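Local atomic coordinates of 3-oxo-glucose-6-phosphate:glutamate aminotransferase (Bacillus subtilis subsp. subtilis, PDB entry 4K2B), a protein that catalyses the reversible pyridoxal phosphate-dependent transamination of 3-dehydro-glucose 6-phosphate with glutamate, yielding kanosamine 6-phosphate for antibiotic biosynthesis. Residues B[181-186]-B[212-217]. Numbering follows the deposited sequence.
Sequences KIEEAI and ANRYKL
One face of the Tyr-215 ring carries the delta methyl of Ile-186, and Glu-183 OE2 lies at the ring's edge, near its hydroxyl; the same carboxylate stands at the edge of the Arg-214 guanidinium. Ile-186 CD1 makes a CH-pi contact 3.7 Å from the centroid of the Tyr-215 ring, displaced toward the CD2 rim; its extended CG1 branch delivers the methyl there, while CG2 lies near Tyr-215 CD1. The Tyr-215 hydroxyl donates to Glu-183 OE2 at 2.8 Å, meeting the oxygen on its anti side, 23° out of the carboxylate plane. Glu-183 reaches this far because CG stands anti to its backbone N (chi1 -167°) and the chain continues extended. Its other oxygen, OE1, forms a long salt bridge with Arg-214 NH1 (3.4 Å). Leu-217 CD1 lies 4.1 Å from Ile-186 CD1, and its side chain also touches Thr-190 and Ile-193 of strand 190-193. Arg-214 is the last residue of helix 205-214, and Tyr-215 and Leu-217 follow in the turn that ends it, a Schellman motif with Lys-216 at C-prime; the contact thus joins a helix terminus to the loop between strands 164-167 and 190-193, beside the central mixed sheet of the aspartate aminotransferase fold.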
ATOM      1  N   LYS B 181      -3.689   8.601 -34.256  1.00 30.70           N
ATOM      2  CA  LYS B 181      -4.291   9.809 -33.692  1.00 31.38           C
ATOM      3  C   LYS B 181      -3.401  10.452 -32.632  1.00 27.77           C
ATOM      4  O   LYS B 181      -3.758  11.477 -32.062  1.00 26.44           O
ATOM      5  CB  LYS B 181      -5.658   9.503 -33.069  1.00 33.73           C
ATOM      6  CG  LYS B 181      -6.668   8.884 -34.014  1.00 37.76           C
ATOM      7  CD  LYS B 181      -7.422   9.929 -34.803  1.00 40.22           C
ATOM      8  CE  LYS B 181      -8.328   9.256 -35.820  1.00 45.13           C
ATOM      9  NZ  LYS B 181      -8.973  10.247 -36.714  1.00 57.32           N
ATOM     10  N   ILE B 182      -2.252   9.843 -32.363  1.00 30.38           N
ATOM     11  CA  ILE B 182      -1.341  10.333 -31.332  1.00 26.64           C
ATOM     12  C   ILE B 182      -0.532  11.533 -31.827  1.00 27.45           C
ATOM     13  O   ILE B 182      -0.373  12.528 -31.125  1.00 23.94           O
ATOM     14  CB  ILE B 182      -0.350   9.228 -30.897  1.00 29.19           C
ATOM     15  CG1 ILE B 182      -1.075   8.105 -30.152  1.00 33.00           C
ATOM     16  CG2 ILE B 182       0.776   9.805 -30.040  1.00 23.22           C
ATOM     17  CD1 ILE B 182      -0.177   6.908 -29.821  1.00 26.86           C
ATOM     18  N   GLU B 183      -0.014  11.420 -33.039  1.00 28.97           N
ATOM     19  CA  GLU B 183       0.809  12.465 -33.629  1.00 25.14           C
ATOM     20  C   GLU B 183       0.075  13.801 -33.695  1.00 26.74           C
ATOM     21  O   GLU B 183       0.653  14.832 -33.389  1.00 31.93           O
ATOM     22  CB  GLU B 183       1.233  12.023 -35.023  1.00 28.24           C
ATOM     23  CG  GLU B 183       2.316  12.851 -35.640  1.00 35.12           C
ATOM     24  CD  GLU B 183       2.905  12.157 -36.847  1.00 47.68           C
ATOM     25  OE1 GLU B 183       2.557  10.974 -37.078  1.00 47.90           O
ATOM     26  OE2 GLU B 183       3.711  12.787 -37.559  1.00 40.33           O
ATOM     27  N   GLU B 184      -1.206  13.776 -34.066  1.00 25.93           N
ATOM     28  CA  GLU B 184      -2.021  14.989 -34.136  1.00 25.89           C
ATOM     29  C   GLU B 184      -1.989  15.768 -32.834  1.00 31.54           C
ATOM     30  O   GLU B 184      -2.134  16.986 -32.835  1.00 37.21           O
ATOM     31  CB  GLU B 184      -3.489  14.646 -34.395  1.00 31.18           C
ATOM     32  CG  GLU B 184      -3.800  14.006 -35.733  1.00 48.04           C
ATOM     33  CD  GLU B 184      -5.252  13.562 -35.824  1.00 51.91           C
ATOM     34  OE1 GLU B 184      -6.058  13.985 -34.956  1.00 45.95           O
ATOM     35  OE2 GLU B 184      -5.580  12.787 -36.753  1.00 53.97           O
ATOM     36  N   ALA B 185      -1.828  15.058 -31.723  1.00 22.24           N
ATOM     37  CA  ALA B 185      -2.020  15.657 -30.406  1.00 26.95           C
ATOM     38  C   ALA B 185      -0.735  16.184 -29.788  1.00 21.68           C
ATOM     39  O   ALA B 185      -0.772  16.896 -28.789  1.00 27.61           O
ATOM     40  CB  ALA B 185      -2.692  14.656 -29.458  1.00 21.89           C
ATOM     41  N   ILE B 186       0.397  15.809 -30.369  1.00 27.65           N
ATOM     42  CA  ILE B 186       1.692  16.221 -29.845  1.00 26.47           C
ATOM     43  C   ILE B 186       1.861  17.745 -29.887  1.00 27.87           C
ATOM     44  O   ILE B 186       1.654  18.374 -30.919  1.00 30.58           O
ATOM     45  CB  ILE B 186       2.828  15.531 -30.618  1.00 28.90           C
ATOM     46  CG1 ILE B 186       2.688  14.011 -30.484  1.00 31.82           C
ATOM     47  CG2 ILE B 186       4.184  15.997 -30.110  1.00 24.70           C
ATOM     48  CD1 ILE B 186       3.684  13.217 -31.287  1.00 28.36           C
ATOM     49  N   ALA B 212       7.037   7.960 -30.978  1.00 28.68           N
ATOM     50  CA  ALA B 212       7.762   8.422 -29.794  1.00 30.55           C
ATOM     51  C   ALA B 212       9.196   8.810 -30.131  1.00 34.96           C
ATOM     52  O   ALA B 212       9.661   9.878 -29.721  1.00 28.25           O
ATOM     53  CB  ALA B 212       7.755   7.363 -28.719  1.00 22.91           C
ATOM     54  N   ASN B 213       9.892   7.926 -30.851  1.00 31.36           N
ATOM     55  CA  ASN B 213      11.229   8.225 -31.366  1.00 31.64           C
ATOM     56  C   ASN B 213      11.247   9.502 -32.183  1.00 29.71           C
ATOM     57  O   ASN B 213      12.076  10.374 -31.949  1.00 34.05           O
ATOM     58  CB  ASN B 213      11.773   7.063 -32.198  1.00 24.15           C
ATOM     59  CG  ASN B 213      12.186   5.897 -31.341  1.00 30.69           C
ATOM     60  OD1 ASN B 213      12.302   6.032 -30.121  1.00 28.82           O
ATOM     61  ND2 ASN B 213      12.406   4.741 -31.962  1.00 30.61           N
ATOM     62  N   ARG B 214      10.309   9.616 -33.122  1.00 32.03           N
ATOM     63  CA  ARG B 214      10.238  10.768 -34.021  1.00 30.64           C
ATOM     64  C   ARG B 214      10.128  12.098 -33.280  1.00 36.17           C
ATOM     65  O   ARG B 214      10.689  13.106 -33.723  1.00 34.77           O
ATOM     66  CB  ARG B 214       9.065  10.617 -34.999  1.00 33.95           C
ATOM     67  CG  ARG B 214       9.025  11.667 -36.110  1.00 42.01           C
ATOM     68  CD  ARG B 214       7.915  11.383 -37.117  1.00 44.22           C
ATOM     69  NE  ARG B 214       7.959   9.992 -37.554  1.00 65.61           N
ATOM     70  CZ  ARG B 214       6.890   9.267 -37.871  1.00 69.00           C
ATOM     71  NH1 ARG B 214       5.674   9.803 -37.808  1.00 58.24           N
ATOM     72  NH2 ARG B 214       7.042   8.001 -38.248  1.00 55.55           N
ATOM     73  N   TYR B 215       9.415  12.104 -32.153  1.00 31.72           N
ATOM     74  CA  TYR B 215       9.223  13.338 -31.394  1.00 28.57           C
ATOM     75  C   TYR B 215       9.935  13.331 -30.043  1.00 30.30           C
ATOM     76  O   TYR B 215       9.683  14.197 -29.195  1.00 30.30           O
ATOM     77  CB  TYR B 215       7.733  13.642 -31.209  1.00 35.77           C
ATOM     78  CG  TYR B 215       6.989  13.943 -32.494  1.00 32.25           C
ATOM     79  CD1 TYR B 215       6.807  15.257 -32.922  1.00 34.73           C
ATOM     80  CD2 TYR B 215       6.455  12.915 -33.276  1.00 33.60           C
ATOM     81  CE1 TYR B 215       6.117  15.547 -34.101  1.00 29.12           C
ATOM     82  CE2 TYR B 215       5.757  13.189 -34.448  1.00 30.19           C
ATOM     83  CZ  TYR B 215       5.599  14.513 -34.857  1.00 39.12           C
ATOM     84  OH  TYR B 215       4.917  14.807 -36.021  1.00 36.64           O
ATOM     85  N   LYS B 216      10.828  12.364 -29.854  1.00 26.47           N
ATOM     86  CA  LYS B 216      11.587  12.230 -28.608  1.00 30.92           C
ATOM     87  C   LYS B 216      10.693  12.176 -27.359  1.00 32.34           C
ATOM     88  O   LYS B 216      10.835  12.978 -26.444  1.00 32.03           O
ATOM     89  CB  LYS B 216      12.631  13.347 -28.477  1.00 36.00           C
ATOM     90  CG  LYS B 216      13.884  13.134 -29.313  1.00 49.55           C
ATOM     91  CD  LYS B 216      14.560  11.810 -28.974  1.00 56.45           C
ATOM     92  CE  LYS B 216      15.852  11.638 -29.758  1.00 61.11           C
ATOM     93  NZ  LYS B 216      16.488  10.316 -29.505  1.00 55.00           N
ATOM     94  N   LEU B 217       9.772  11.223 -27.332  1.00 35.58           N
ATOM     95  CA  LEU B 217       8.892  11.065 -26.190  1.00 32.30           C
ATOM     96  C   LEU B 217       9.197   9.781 -25.443  1.00 32.88           C
ATOM     97  O   LEU B 217       9.722   8.823 -26.017  1.00 33.69           O
ATOM     98  CB  LEU B 217       7.431  11.065 -26.629  1.00 31.96           C
ATOM     99  CG  LEU B 217       6.937  12.280 -27.410  1.00 26.66           C
ATOM    100  CD1 LEU B 217       5.507  12.043 -27.833  1.00 28.46           C
ATOM    101  CD2 LEU B 217       7.055  13.569 -26.606  1.00 25.91           C
TER